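Local coordinates for cupin domain protein (Microcystis aeruginosa DIANCHI905, PDB 5ZBF) that binds iron(II) and 4-hydroxyphenylpyruvic acid and probably acts as a cupin-family isomerase in making the Choi moiety of aeruginosins, at residues Ser2-Pro6 with Ile170-Gln175; Thr103-Ser108 with Gly132-Glu136. All blocks are in the same frame, centred on the assembly; numbering follows the deposited sequence. Where two conformers were deposited one is given.

Overall arrangement
Contact 1 joins the N-terminal residues 2-6 to the turn and strand start at 170-175; of these two segments, 170-175 alone lies in the second cupin domain (138-207). Contact 2 is nested inside it along the chain: residues 103-108, in the loop between strands 94-101 and 112-119, meet 132-136, where strand 135-142 begins. The centres of the two contacts lie 27 Å apart, and their nearest atoms about 15 Å, so neither touches the other. Contact 1 carries the N-terminus across to the second half of this bicupin, whereas contact 2 works at the passage from one half to the other. The side chain of Trp134 in contact 2 is about 11 Å from both the bound iron(II) and the 4-hydroxyphenylpyruvic acid.

Contact 1 (Ser2-Pro6 with Ile170-Gln175); sequences SEFFP and IENEEQ
Phe4 and Ile170 bring the two backbones to 6.8 Å between their CA atoms, while Phe5 CA and Gln175 CA stand 7.8 Å apart. Ser2-Pro6 is irregular, whereas 170-175 turns tightly, Ile170 N bonding Glu173 O, before strand 173-177. Ser2 OG does double duty: it accepts from Phe5 N in an ST motif and donates to Glu173 OE2 at 2.7 Å, on that oxygen's syn lone pair. The carboxylate's other oxygen, OE1, accepts a hydrogen bond from a water that in turn accepts from Phe4 N. Both phenylalanines have CG anti to the carbonyl carbon (chi1 -56° and -59°), and this sends their rings across to the turn. Ile170 CG2 sits over one face of Phe4, 3.6 Å from the ring centroid, with Asn172 OD1 at the ring's edge. Gln175 CB covers one face of Phe5, 3.9 Å from its centroid and 6° off the normal; Glu173 OE2 lies at the edge. A second water donates to both Phe5 O and Gln175 OE1. Around this packing, Tyr183 of strand 183-185 touches Phe5 and Ile170, Ile168 of strand 166-170 also meets Phe5, and a backbone bond links Phe4 to Tyr184.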
loop_
_atom_site.group_PDB
_atom_site.type_symbol
_atom_site.label_atom_id
_atom_site.label_comp_id
_atom_site.label_asym_id
_atom_site.label_seq_id
_atom_site.Cartn_x
_atom_site.Cartn_y
_atom_site.Cartn_z
ATOM N N SER A 2 -3.790 12.062 13.440
ATOM C CA SER A 2 -4.515 11.208 14.433
ATOM C C SER A 2 -4.209 9.740 14.180
ATOM O O SER A 2 -3.631 9.399 13.159
ATOM C CB SER A 2 -6.020 11.434 14.322
ATOM O OG SER A 2 -6.529 10.898 13.107
ATOM N N GLU A 3 -4.618 8.869 15.096
ATOM C CA GLU A 3 -4.418 7.436 14.901
ATOM C C GLU A 3 -5.034 6.983 13.575
ATOM O O GLU A 3 -4.401 6.266 12.813
ATOM C CB GLU A 3 -5.019 6.617 16.050
ATOM C CG GLU A 3 -4.799 5.113 15.892
ATOM C CD GLU A 3 -5.428 4.285 16.994
ATOM O OE1 GLU A 3 -6.430 4.733 17.594
ATOM O OE2 GLU A 3 -4.921 3.169 17.255
ATOM N N PHE A 4 -6.275 7.393 13.318
ATOM C CA PHE A 4 -7.003 6.924 12.135
ATOM C C PHE A 4 -6.625 7.642 10.844
ATOM O O PHE A 4 -6.793 7.085 9.756
ATOM C CB PHE A 4 -8.516 7.061 12.330
ATOM C CG PHE A 4 -9.054 6.359 13.542
ATOM C CD1 PHE A 4 -8.573 5.109 13.939
ATOM C CD2 PHE A 4 -10.093 6.930 14.263
ATOM C CE1 PHE A 4 -9.098 4.466 15.049
ATOM C CE2 PHE A 4 -10.628 6.287 15.371
ATOM C CZ PHE A 4 -10.130 5.053 15.763
ATOM N N PHE A 5 -6.131 8.872 10.960
ATOM C CA PHE A 5 -5.659 9.636 9.811
ATOM C C PHE A 5 -4.262 10.167 10.125
ATOM O O PHE A 5 -4.076 11.348 10.426
ATOM C CB PHE A 5 -6.631 10.758 9.471
ATOM C CG PHE A 5 -8.008 10.263 9.145
ATOM C CD1 PHE A 5 -8.279 9.705 7.900
ATOM C CD2 PHE A 5 -9.010 10.293 10.100
ATOM C CE1 PHE A 5 -9.546 9.219 7.599
ATOM C CE2 PHE A 5 -10.283 9.809 9.801
ATOM C CZ PHE A 5 -10.542 9.280 8.553
ATOM N N PRO A 6 -3.273 9.270 10.070
ATOM C CA PRO A 6 -1.940 9.638 10.557
ATOM C C PRO A 6 -1.228 10.689 9.701
ATOM O O PRO A 6 -1.324 10.675 8.468
ATOM C CB PRO A 6 -1.179 8.310 10.553
ATOM C CG PRO A 6 -1.913 7.423 9.613
ATOM C CD PRO A 6 -3.356 7.845 9.687
ATOM N N ILE A 170 -14.099 6.883 10.300
ATOM C CA ILE A 170 -13.604 5.773 11.104
ATOM C C ILE A 170 -13.955 5.991 12.571
ATOM O O ILE A 170 -13.478 6.942 13.204
ATOM C CB ILE A 170 -12.087 5.579 10.941
ATOM C CG1 ILE A 170 -11.774 5.183 9.500
ATOM C CG2 ILE A 170 -11.573 4.505 11.891
ATOM C CD1 ILE A 170 -10.304 5.200 9.182
ATOM N N GLU A 171 -14.811 5.100 13.076
ATOM C CA GLU A 171 -15.280 5.012 14.476
ATOM C C GLU A 171 -16.068 6.203 14.975
ATOM O O GLU A 171 -17.233 6.069 15.382
ATOM C CB GLU A 171 -14.122 4.727 15.456
ATOM C CG GLU A 171 -14.542 4.221 16.842
ATOM C CD GLU A 171 -14.968 2.756 16.862
ATOM O OE1 GLU A 171 -15.649 2.293 15.918
ATOM O OE2 GLU A 171 -14.639 2.061 17.830
ATOM N N ASN A 172 -15.403 7.349 14.991
ATOM C CA ASN A 172 -15.923 8.557 15.593
ATOM C C ASN A 172 -15.216 9.802 15.025
ATOM O O ASN A 172 -15.227 10.863 15.650
ATOM C CB ASN A 172 -15.727 8.455 17.117
ATOM C CG ASN A 172 -14.337 7.932 17.494
ATOM O OD1 ASN A 172 -13.366 8.196 16.802
ATOM N ND2 ASN A 172 -14.251 7.161 18.579
ATOM N N GLU A 173 -14.649 9.665 13.821
ATOM C CA GLU A 173 -13.773 10.664 13.213
ATOM C C GLU A 173 -13.985 10.650 11.691
ATOM O O GLU A 173 -14.108 9.579 11.110
ATOM C CB GLU A 173 -12.316 10.302 13.541
ATOM C CG GLU A 173 -11.406 11.488 13.697
ATOM C CD GLU A 173 -9.973 11.104 14.012
ATOM O OE1 GLU A 173 -9.728 10.297 14.932
ATOM O OE2 GLU A 173 -9.083 11.638 13.348
ATOM N N GLU A 174 -13.994 11.824 11.052
ATOM C CA GLU A 174 -14.224 11.940 9.609
ATOM C C GLU A 174 -13.242 12.905 8.928
ATOM O O GLU A 174 -12.918 13.949 9.479
ATOM C CB GLU A 174 -15.657 12.417 9.366
ATOM C CG GLU A 174 -16.212 12.114 7.983
ATOM C CD GLU A 174 -17.730 12.129 7.968
ATOM O OE1 GLU A 174 -18.334 11.196 7.400
ATOM O OE2 GLU A 174 -18.321 13.062 8.551
ATOM N N GLN A 175 -12.775 12.535 7.735
ATOM C CA GLN A 175 -11.903 13.376 6.919
ATOM C C GLN A 175 -12.109 13.123 5.425
ATOM O O GLN A 175 -12.468 12.012 5.018
ATOM C CB GLN A 175 -10.442 13.071 7.248
ATOM C CG GLN A 175 -9.818 14.008 8.262
ATOM C CD GLN A 175 -8.317 13.824 8.375
ATOM O OE1 GLN A 175 -7.789 13.666 9.470
ATOM N NE2 GLN A 175 -7.622 13.840 7.240
HETATM O O HOH W 1 -7.737 8.769 15.728
HETATM O O HOH W 2 -5.019 13.962 9.919
#

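Contact 2 (Thr103-Ser108 with Gly132-Glu136); sequences TSSLPS and GSWFE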
loop_
_atom_site.group_PDB
_atom_site.type_symbol
_atom_site.label_atom_id
_atom_site.label_comp_id
_atom_site.label_asym_id
_atom_site.label_seq_id
_atom_site.Cartn_x
_atom_site.Cartn_y
_atom_site.Cartn_z
ATOM N N THR A 103 6.542 -9.689 11.258
ATOM C CA THR A 103 5.484 -10.663 11.048
ATOM C C THR A 103 5.713 -11.961 11.788
ATOM O O THR A 103 6.839 -12.344 12.094
ATOM C CB THR A 103 5.304 -11.015 9.557
ATOM O OG1 THR A 103 6.539 -11.504 9.014
ATOM C CG2 THR A 103 4.836 -9.813 8.790
ATOM N N SER A 104 4.611 -12.649 12.056
ATOM C CA SER A 104 4.633 -13.966 12.663
ATOM C C SER A 104 4.310 -15.104 11.677
ATOM O O SER A 104 4.597 -16.270 11.969
ATOM C CB SER A 104 3.622 -13.995 13.813
ATOM O OG SER A 104 2.367 -13.462 13.399
ATOM N N SER A 105 3.737 -14.769 10.525
ATOM C CA SER A 105 3.227 -15.746 9.550
ATOM C C SER A 105 4.322 -16.607 8.920
ATOM O O SER A 105 5.487 -16.211 8.875
ATOM C CB SER A 105 2.478 -15.022 8.412
ATOM O OG SER A 105 1.464 -14.144 8.888
ATOM N N LEU A 106 3.928 -17.778 8.409
ATOM C CA LEU A 106 4.821 -18.646 7.634
ATOM C C LEU A 106 5.329 -17.944 6.367
ATOM O O LEU A 106 4.682 -17.029 5.886
ATOM C CB LEU A 106 4.109 -19.952 7.256
ATOM C CG LEU A 106 3.963 -20.952 8.397
ATOM C CD1 LEU A 106 3.040 -22.090 7.996
ATOM C CD2 LEU A 106 5.320 -21.468 8.840
ATOM N N PRO A 107 6.483 -18.381 5.824
ATOM C CA PRO A 107 7.121 -17.663 4.716
ATOM C C PRO A 107 6.285 -17.551 3.449
ATOM O O PRO A 107 5.470 -18.433 3.145
ATOM C CB PRO A 107 8.372 -18.502 4.421
ATOM C CG PRO A 107 8.657 -19.223 5.686
ATOM C CD PRO A 107 7.305 -19.522 6.265
ATOM N N SER A 108 6.523 -16.473 2.715
ATOM C CA SER A 108 5.899 -16.237 1.422
ATOM C C SER A 108 6.489 -17.153 0.356
ATOM O O SER A 108 7.704 -17.366 0.312
ATOM C CB SER A 108 6.132 -14.791 1.004
ATOM O OG SER A 108 5.769 -13.896 2.045
ATOM N N GLY A 132 -1.308 -12.480 0.092
ATOM C CA GLY A 132 0.008 -12.997 0.409
ATOM C C GLY A 132 -0.015 -13.649 1.767
ATOM O O GLY A 132 -1.082 -13.907 2.333
ATOM N N SER A 133 1.179 -13.902 2.299
ATOM C CA SER A 133 1.323 -14.662 3.535
ATOM C C SER A 133 0.790 -13.928 4.771
ATOM O O SER A 133 0.246 -14.578 5.668
ATOM C CB SER A 133 2.786 -15.058 3.743
ATOM O OG SER A 133 3.618 -13.926 3.892
ATOM N N TRP A 134 0.941 -12.594 4.804
ATOM C CA TRP A 134 0.503 -11.760 5.941
ATOM C C TRP A 134 -0.394 -10.555 5.566
ATOM O O TRP A 134 -0.674 -9.697 6.407
ATOM C CB TRP A 134 1.729 -11.277 6.745
ATOM C CG TRP A 134 2.742 -10.424 6.003
ATOM C CD1 TRP A 134 3.771 -10.866 5.224
ATOM C CD2 TRP A 134 2.849 -8.995 6.028
ATOM N NE1 TRP A 134 4.502 -9.807 4.748
ATOM C CE2 TRP A 134 3.957 -8.645 5.230
ATOM C CE3 TRP A 134 2.120 -7.981 6.653
ATOM C CZ2 TRP A 134 4.341 -7.322 5.028
ATOM C CZ3 TRP A 134 2.507 -6.662 6.459
ATOM C CH2 TRP A 134 3.606 -6.347 5.654
ATOM N N PHE A 135 -0.885 -10.517 4.329
ATOM C CA PHE A 135 -1.538 -9.325 3.805
ATOM C C PHE A 135 -2.456 -9.655 2.628
ATOM O O PHE A 135 -2.273 -10.650 1.944
ATOM C CB PHE A 135 -0.474 -8.319 3.320
ATOM C CG PHE A 135 0.387 -8.869 2.231
ATOM C CD1 PHE A 135 0.063 -8.675 0.895
ATOM C CD2 PHE A 135 1.490 -9.661 2.541
ATOM C CE1 PHE A 135 0.839 -9.232 -0.109
ATOM C CE2 PHE A 135 2.266 -10.219 1.540
ATOM C CZ PHE A 135 1.945 -9.998 0.212
ATOM N N GLU A 136 -3.411 -8.771 2.374
ATOM C CA GLU A 136 -4.144 -8.771 1.117
ATOM C C GLU A 136 -4.162 -7.349 0.588
ATOM O O GLU A 136 -4.422 -6.418 1.343
ATOM C CB GLU A 136 -5.575 -9.274 1.313
ATOM C CG GLU A 136 -6.385 -9.292 0.030
ATOM C CD GLU A 136 -7.753 -9.933 0.182
ATOM O OE1 GLU A 136 -8.238 -10.089 1.322
ATOM O OE2 GLU A 136 -8.357 -10.268 -0.855
HETATM O O HOH W 3 5.015 -14.156 6.129
#
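Ser133 and Ser108 bring their backbones to 5.3 Å between CA atoms, and the side chains meet through their hydroxyls. Gly132, just before, lays its CA over one face of the Phe135 ring, and its N bonds Phe135 O, closing the turn. Ser133 OG lies between the backbone N and the carbonyl carbon (chi1 63°), a torsion that places it 2.8 Å from Ser108 OG. The direction of the bond between these hydroxyls is not settled; a water also lies 2.6 Å from Ser133 OG. The same water donates to Leu106 O, bridging the hydroxyl to the backbone of 103-108.

Trp134 follows, its indole receiving Thr103 CG2 over one face. The methyl carbon is 3.6 Å from the centroid of the five-membered ring and 16° off its normal, a CH-pi contact. On the opposite face lies Phe135 CD2, so the five-membered ring has a neighbour on both sides. With the indole cut back to an alanine here, the Thr103 methyl would probably lose the face it rests on, and a gap is likely to open between it and the Phe135 ring. Trp134 CB meets Ser105 OG at 3.6 Å. The hydroxyls of 103-108 are held from outside: Thr103 OG1 bonds Ser48 OG, Ser105 OG bonds Glu210 OE1 and Ser108 OG bonds Asp79 OD1. Phe135 then begins strand 135-142. This is consistent with a bicupin, two beta-barrel units in one chain, here joined by packing of strands 48-55 (Ile50) and 74-78 (Ile75, Val77) against the turn that opens strand 135-142.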